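PDB 1DVP: hepatocyte growth factor-regulated tyrosine kinase substrate from Drosophila melanogaster, which binds ubiquitin and phosphatidylinositol, is essential for endosome membrane invagination and multivesicular body formation, and promotes degradation of active tyrosine kinase receptors. Local coordinates for residues A[207-211]-A[212-216]; A[64-67]-A[68-72]; A[51-55]-A[56-60]. All coordinates share one frame; numbering follows the deposited sequence.

Contact 1 of 3, residues A[207-211]-A[212-216]. With ZN (zinc ion), chain C.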
loop_
_atom_site.group_PDB
_atom_site.type_symbol
_atom_site.label_atom_id
_atom_site.label_comp_id
_atom_site.label_asym_id
_atom_site.label_seq_id
_atom_site.Cartn_x
_atom_site.Cartn_y
_atom_site.Cartn_z
ATOM N N VAL A 207 0.555 -5.783 11.294
ATOM C CA VAL A 207 0.761 -5.612 9.874
ATOM C C VAL A 207 2.277 -5.408 9.587
ATOM O O VAL A 207 3.066 -5.113 10.483
ATOM C CB VAL A 207 -0.037 -4.381 9.363
ATOM C CG1 VAL A 207 -1.558 -4.637 9.430
ATOM C CG2 VAL A 207 0.306 -3.162 10.198
ATOM N N ARG A 208 2.665 -5.524 8.313
ATOM C CA ARG A 208 4.076 -5.377 7.915
ATOM C C ARG A 208 4.623 -3.951 8.181
ATOM O O ARG A 208 3.946 -3.004 7.847
ATOM C CB ARG A 208 4.180 -5.707 6.412
ATOM C CG ARG A 208 5.582 -5.447 5.821
ATOM C CD ARG A 208 5.557 -5.480 4.314
ATOM N NE ARG A 208 5.065 -6.766 3.846
ATOM C CZ ARG A 208 5.784 -7.878 3.755
ATOM N NH1 ARG A 208 7.053 -7.881 4.102
ATOM N NH2 ARG A 208 5.233 -8.979 3.289
ATOM N N VAL A 209 5.804 -3.810 8.832
ATOM C CA VAL A 209 6.443 -2.515 9.036
ATOM C C VAL A 209 7.971 -2.639 8.685
ATOM O O VAL A 209 8.530 -3.723 8.708
ATOM C CB VAL A 209 6.326 -2.009 10.493
ATOM C CG1 VAL A 209 4.866 -1.659 10.840
ATOM C CG2 VAL A 209 6.803 -3.057 11.481
ATOM N N CYS A 210 8.627 -1.544 8.362
ATOM C CA CYS A 210 10.053 -1.570 8.078
ATOM C C CYS A 210 10.830 -1.532 9.429
ATOM O O CYS A 210 10.285 -1.215 10.510
ATOM C CB CYS A 210 10.439 -0.361 7.207
ATOM S SG CYS A 210 10.476 1.144 8.117
ATOM N N ASP A 211 12.112 -1.849 9.340
ATOM C CA ASP A 211 12.981 -1.884 10.503
ATOM C C ASP A 211 13.057 -0.555 11.211
ATOM O O ASP A 211 12.932 -0.517 12.390
ATOM C CB ASP A 211 14.373 -2.401 10.089
ATOM C CG ASP A 211 14.339 -3.884 9.826
ATOM O OD1 ASP A 211 13.409 -4.505 10.327
ATOM O OD2 ASP A 211 15.202 -4.447 9.148
ATOM N N GLY A 212 13.245 0.534 10.485
ATOM C CA GLY A 212 13.287 1.842 11.125
ATOM C C GLY A 212 12.035 2.144 11.947
ATOM O O GLY A 212 12.133 2.639 13.077
ATOM N N CYS A 213 10.853 1.873 11.367
ATOM C CA CYS A 213 9.550 2.097 12.050
ATOM C C CYS A 213 9.364 1.136 13.220
ATOM O O CYS A 213 8.909 1.530 14.268
ATOM C CB CYS A 213 8.365 1.950 11.048
ATOM S SG CYS A 213 8.276 3.408 9.980
ATOM N N PHE A 214 9.705 -0.129 13.046
ATOM C CA PHE A 214 9.579 -1.086 14.138
ATOM C C PHE A 214 10.423 -0.627 15.341
ATOM O O PHE A 214 10.032 -0.824 16.507
ATOM C CB PHE A 214 10.090 -2.439 13.705
ATOM C CG PHE A 214 9.986 -3.476 14.764
ATOM C CD1 PHE A 214 8.827 -4.203 14.909
ATOM C CD2 PHE A 214 11.069 -3.731 15.619
ATOM C CE1 PHE A 214 8.733 -5.176 15.875
ATOM C CE2 PHE A 214 10.986 -4.711 16.601
ATOM C CZ PHE A 214 9.821 -5.434 16.729
ATOM N N ALA A 215 11.558 0.016 15.060
ATOM C CA ALA A 215 12.427 0.478 16.148
ATOM C C ALA A 215 11.816 1.701 16.815
ATOM O O ALA A 215 11.796 1.789 18.057
ATOM C CB ALA A 215 13.835 0.802 15.623
ATOM N N ALA A 216 11.318 2.629 15.991
ATOM C CA ALA A 216 10.726 3.888 16.461
ATOM C C ALA A 216 9.451 3.674 17.244
ATOM O O ALA A 216 9.204 4.387 18.225
ATOM C CB ALA A 216 10.472 4.872 15.258
HETATM ZN ZN ZN C . 8.353 2.269 7.905
#
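Cys-210, at the N-cap of a helix, and Cys-213, one turn on, bind the same zinc ion, and each sulfur, Cys-210 SG and Cys-213 SG, stands 2.4 Å from the metal. Cys-180 and Cys-183 supply the other two thiolates of this four-cysteine site, the second of the pair found in a FYVE finger. The helix that Cys-210 caps is 211-219. With chi1 at 75°, SG is held between the backbone N and the carbonyl carbon, where it can accept from Cys-213 N at 3.4 Å while still bound to zinc. The N-H points almost straight at the sulfur (164°), a bond that probably draws some negative charge off the thiolate. The two sulfurs, Cys-210 SG and Cys-213 SG, are 3.7 Å apart, spaced by the metal between them.

The carbonyls of the first turn are satisfied by backbone amides. Phe-214 N donates to Cys-210 O at 2.8 Å, meeting the oxygen nearly head-on, and Ala-215 N donates to Asp-211 O at 3.0 Å, a more bent bond. Asp-211 OD1 forms a salt bridge with Lys-194 of strand 194-198, and the Asp-211 backbone is hydrogen-bonded to that of Cys-191. The apolar part is small: Val-209 CG2 lies 4.0 Å from Phe-214 CB and comes to the edge of the phenyl ring, the two side chains crossing at about a right angle.

The strand 206-209 pairs antiparallel with 194-198, through backbone bonds of Val-207 with Cys-196 and of Val-209 with Lys-194. The C-terminal helix meets this hairpin through Phe-214, which touches Val-209 and Lys-194, and joins the rest of the finger through the zinc held with Cys-180 and Cys-183.

Contact 2 of 3, residues A[64-67]-A[68-72]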
loop_
_atom_site.group_PDB
_atom_site.type_symbol
_atom_site.label_atom_id
_atom_site.label_comp_id
_atom_site.label_asym_id
_atom_site.label_seq_id
_atom_site.Cartn_x
_atom_site.Cartn_y
_atom_site.Cartn_z
ATOM N N LEU A 64 -4.973 11.581 27.114
ATOM C CA LEU A 64 -4.708 10.976 25.818
ATOM C C LEU A 64 -5.925 11.273 24.907
ATOM O O LEU A 64 -5.764 11.612 23.731
ATOM C CB LEU A 64 -4.525 9.460 25.987
ATOM C CG LEU A 64 -4.264 8.701 24.686
ATOM C CD1 LEU A 64 -3.037 9.277 23.946
ATOM C CD2 LEU A 64 -4.069 7.234 24.987
ATOM N N VAL A 65 -7.141 11.155 25.445
ATOM C CA VAL A 65 -8.326 11.446 24.648
ATOM C C VAL A 65 -8.227 12.901 24.174
ATOM O O VAL A 65 -8.482 13.221 23.014
ATOM C CB VAL A 65 -9.643 11.216 25.477
ATOM C CG1 VAL A 65 -10.887 11.746 24.714
ATOM C CG2 VAL A 65 -9.791 9.728 25.769
ATOM N N LEU A 66 -7.842 13.780 25.088
ATOM C CA LEU A 66 -7.696 15.197 24.779
ATOM C C LEU A 66 -6.652 15.451 23.686
ATOM O O LEU A 66 -6.880 16.219 22.773
ATOM C CB LEU A 66 -7.301 15.948 26.058
ATOM C CG LEU A 66 -7.843 17.381 26.256
ATOM C CD1 LEU A 66 -6.895 18.078 27.256
ATOM C CD2 LEU A 66 -7.964 18.178 24.937
ATOM N N GLU A 67 -5.503 14.803 23.777
ATOM C CA GLU A 67 -4.459 14.960 22.777
ATOM C C GLU A 67 -5.001 14.597 21.383
ATOM O O GLU A 67 -4.717 15.267 20.386
ATOM C CB GLU A 67 -3.288 14.064 23.137
ATOM C CG GLU A 67 -2.129 14.012 22.116
ATOM C CD GLU A 67 -1.059 13.012 22.578
ATOM O OE1 GLU A 67 -1.223 12.482 23.713
ATOM O OE2 GLU A 67 -0.082 12.746 21.838
ATOM N N SER A 68 -5.793 13.526 21.347
ATOM C CA SER A 68 -6.374 13.021 20.113
ATOM C C SER A 68 -7.399 13.909 19.456
ATOM O O SER A 68 -7.386 14.028 18.235
ATOM C CB SER A 68 -6.998 11.635 20.339
ATOM O OG SER A 68 -6.011 10.739 20.753
ATOM N N ILE A 69 -8.304 14.513 20.220
ATOM C CA ILE A 69 -9.285 15.362 19.542
ATOM C C ILE A 69 -8.648 16.680 19.088
ATOM O O ILE A 69 -9.044 17.254 18.078
ATOM C CB ILE A 69 -10.571 15.619 20.421
ATOM C CG1 ILE A 69 -10.227 16.402 21.696
ATOM C CG2 ILE A 69 -11.200 14.281 20.819
ATOM C CD1 ILE A 69 -11.492 16.924 22.440
ATOM N N VAL A 70 -7.634 17.143 19.820
ATOM C CA VAL A 70 -6.969 18.374 19.440
ATOM C C VAL A 70 -6.262 18.053 18.157
ATOM O O VAL A 70 -6.223 18.845 17.217
ATOM C CB VAL A 70 -5.915 18.832 20.496
ATOM C CG1 VAL A 70 -4.935 19.890 19.864
ATOM C CG2 VAL A 70 -6.620 19.459 21.673
ATOM N N LYS A 71 -5.673 16.874 18.101
ATOM C CA LYS A 71 -4.972 16.509 16.898
ATOM C C LYS A 71 -5.867 16.112 15.690
ATOM O O LYS A 71 -5.524 16.414 14.529
ATOM C CB LYS A 71 -4.009 15.377 17.201
ATOM C CG LYS A 71 -3.283 14.883 16.000
ATOM C CD LYS A 71 -2.039 14.177 16.408
ATOM C CE LYS A 71 -2.250 12.676 16.329
ATOM N NZ LYS A 71 -0.983 11.988 16.731
ATOM N N ASN A 72 -6.985 15.438 15.960
ATOM C CA ASN A 72 -7.851 14.954 14.887
ATOM C C ASN A 72 -9.145 15.696 14.615
ATOM O O ASN A 72 -9.874 15.313 13.707
ATOM C CB ASN A 72 -8.231 13.479 15.136
ATOM C CG ASN A 72 -7.036 12.579 15.128
ATOM O OD1 ASN A 72 -6.062 12.831 14.407
ATOM N ND2 ASN A 72 -7.086 11.532 15.921
#
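Leu-66 and Val-70, one turn apart on the helix 56-72, make the closest apolar side-chain contact here, with Leu-66 CD2 3.8 Å from Val-70 CG2. With CG1 anti to the backbone N (chi1 163°), Val-70 swings its CG2 branch back along the helix, to 3.4 Å from Leu-66 O. Ile-69 comes in beside them more loosely, its CG1 4.3 Å from Leu-66 CD2. These side chains form the tight, buried side of the segment: Ile-47 of helix 40-51 packs on Val-65, Leu-66 and Ile-69, while Trp-113 of helix 100-116 covers Leu-66 and Val-70.

The helix 56-72 is thus an inner element of the VHS domain, a right-handed superhelix of helices, and in this stretch it has neighbours on several sides. Regular i to i+4 bonds run through it: Ile-69 N donates to Val-65 O, Val-70 N to Leu-66 O and Lys-71 N to Glu-67 O. Ser-68, facing Trp-23 and Ile-26 of helix 23-34, is buried as well. Its N donates to Leu-64 O at 3.1 Å, and its OG, turned back beside its own backbone N (chi1 -61°), lies an equal 3.1 Å from Leu-64 O, although that hydroxyl proton has another acceptor within reach.

Glu-67 and Lys-71 make the more open, polar side. Glu-67 OE2 and Lys-71 NZ remain 5.2 Å apart, and the two opposite charges are answered by other residues: Glu-67 OE1 forms a salt bridge with Lys-105 of helix 100-116, and Lys-71 NZ another with Asp-153.

Contact 3 of 3, residues A[51-55]-A[56-60]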
loop_
_atom_site.group_PDB
_atom_site.type_symbol
_atom_site.label_atom_id
_atom_site.label_comp_id
_atom_site.label_asym_id
_atom_site.label_seq_id
_atom_site.Cartn_x
_atom_site.Cartn_y
_atom_site.Cartn_z
ATOM N N MET A 51 -10.607 14.077 33.522
ATOM C CA MET A 51 -9.269 14.525 33.893
ATOM C C MET A 51 -9.214 14.541 35.423
ATOM O O MET A 51 -8.199 14.168 36.026
ATOM C CB MET A 51 -8.984 15.930 33.355
ATOM C CG MET A 51 -8.619 15.989 31.865
ATOM S SD MET A 51 -8.554 17.702 31.212
ATOM C CE MET A 51 -7.117 18.364 32.244
ATOM N N ASN A 52 -10.328 14.940 36.041
ATOM C CA ASN A 52 -10.410 15.008 37.497
ATOM C C ASN A 52 -10.795 13.694 38.171
ATOM O O ASN A 52 -11.279 13.686 39.326
ATOM C CB ASN A 52 -11.384 16.110 37.942
ATOM C CG ASN A 52 -10.941 17.517 37.500
ATOM O OD1 ASN A 52 -9.789 17.906 37.659
ATOM N ND2 ASN A 52 -11.874 18.279 36.955
ATOM N N SER A 53 -10.591 12.579 37.468
ATOM C CA SER A 53 -10.897 11.277 38.044
ATOM C C SER A 53 -9.841 10.991 39.115
ATOM O O SER A 53 -8.659 11.303 38.934
ATOM C CB SER A 53 -10.823 10.184 36.995
ATOM O OG SER A 53 -11.179 8.933 37.566
ATOM N N PRO A 54 -10.261 10.421 40.250
ATOM C CA PRO A 54 -9.326 10.105 41.334
ATOM C C PRO A 54 -8.377 8.996 40.943
ATOM O O PRO A 54 -7.387 8.754 41.612
ATOM C CB PRO A 54 -10.237 9.679 42.472
ATOM C CG PRO A 54 -11.542 10.415 42.154
ATOM C CD PRO A 54 -11.659 10.283 40.684
ATOM N N ASN A 55 -8.680 8.294 39.862
ATOM C CA ASN A 55 -7.792 7.210 39.454
ATOM C C ASN A 55 -6.700 7.802 38.574
ATOM O O ASN A 55 -6.990 8.590 37.684
ATOM C CB ASN A 55 -8.588 6.131 38.719
ATOM C CG ASN A 55 -7.732 4.938 38.330
ATOM O OD1 ASN A 55 -6.953 4.987 37.377
ATOM N ND2 ASN A 55 -7.871 3.851 39.083
ATOM N N PRO A 56 -5.429 7.432 38.817
ATOM C CA PRO A 56 -4.302 7.953 38.029
ATOM C C PRO A 56 -4.331 7.511 36.573
ATOM O O PRO A 56 -3.924 8.266 35.700
ATOM C CB PRO A 56 -3.082 7.410 38.769
ATOM C CG PRO A 56 -3.580 6.038 39.235
ATOM C CD PRO A 56 -4.978 6.370 39.744
ATOM N N HIS A 57 -4.785 6.282 36.329
ATOM C CA HIS A 57 -4.876 5.739 34.967
ATOM C C HIS A 57 -6.023 6.393 34.177
ATOM O O HIS A 57 -5.818 6.833 33.051
ATOM C CB HIS A 57 -5.040 4.219 35.011
ATOM C CG HIS A 57 -3.985 3.535 35.825
ATOM N ND1 HIS A 57 -4.231 3.020 37.081
ATOM C CD2 HIS A 57 -2.662 3.353 35.596
ATOM C CE1 HIS A 57 -3.102 2.554 37.590
ATOM N NE2 HIS A 57 -2.139 2.745 36.710
ATOM N N SER A 58 -7.215 6.464 34.769
ATOM C CA SER A 58 -8.340 7.122 34.119
ATOM C C SER A 58 -8.002 8.591 33.809
ATOM O O SER A 58 -8.320 9.135 32.725
ATOM C CB SER A 58 -9.581 7.100 35.015
ATOM O OG SER A 58 -10.055 5.785 35.219
ATOM N N SER A 59 -7.378 9.249 34.778
ATOM C CA SER A 59 -7.019 10.653 34.621
ATOM C C SER A 59 -6.010 10.849 33.495
ATOM O O SER A 59 -6.137 11.764 32.689
ATOM C CB SER A 59 -6.460 11.198 35.932
ATOM O OG SER A 59 -5.867 12.462 35.749
ATOM N N CYS A 60 -5.015 9.982 33.418
ATOM C CA CYS A 60 -4.031 10.140 32.380
ATOM C C CYS A 60 -4.584 9.754 31.015
ATOM O O CYS A 60 -4.191 10.338 30.009
ATOM C CB CYS A 60 -2.779 9.319 32.682
ATOM S SG CYS A 60 -1.373 9.936 31.741
#
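Asn-55 folds its amide over the start of the helix 56-72 and offers OD1 to two backbone amides at once. Because CG is anti to the backbone N (chi1 -177°) and the amide is turned by a chi2 of -76°, OD1 lies 3.0 Å from Ser-58 N along a fairly straight bond. The same oxygen is 2.7 Å from His-57 N, but there the bond is bent and weak. This is an N-cap, formed in the loop that joins helix 40-51 to helix 56-72 in the VHS domain, and Pro-56, which has no amide hydrogen to offer, fills the first helical position.

An alanine in place of Asn-55 would remove OD1, which would probably deprive Ser-58 N of its capping acceptor and leave the first turn less firmly fixed.

The ring of His-57 is covered on one face by Pro-56 CG, 3.7 Å above its plane and offset toward the rim, while Asn-55 OD1 lies near its edge. Ser-59 and Ser-58 sit in different rotamers. With OG anti to its backbone N (chi1 169°), Ser-59 reaches back across the loop and its OG donates to Met-51 O at 2.9 Å, thereby tying the end of the preceding helix to the new one. Ser-58 instead keeps OG beside its backbone N, where it is hydrogen-bonded to Thr-14 O, and Ser-58 CB rests 3.5 Å from Ser-53 OG. The Met-51 side chain packs on Phe-90 and Phe-93 of helix 84-96.

Along the chain the order is contact 3, contact 2, contact 1. The first two share one helix, 56-72: contact 3 holds its capped N-terminal start, contact 2 its buried later half, and their centres lie 16 Å apart in the VHS domain. Contact 1 belongs to the FYVE zinc finger. Its centre is 24 Å from that of contact 2 and 32 Å from that of contact 3, with nearest atoms about 13 Å and 18 Å apart and no touch. In both domains of the tandem a side chain caps a helix start, Asn-55 OD1 in the VHS domain and a zinc-bound sulfur in the finger, while contact 2 is packed among the helices.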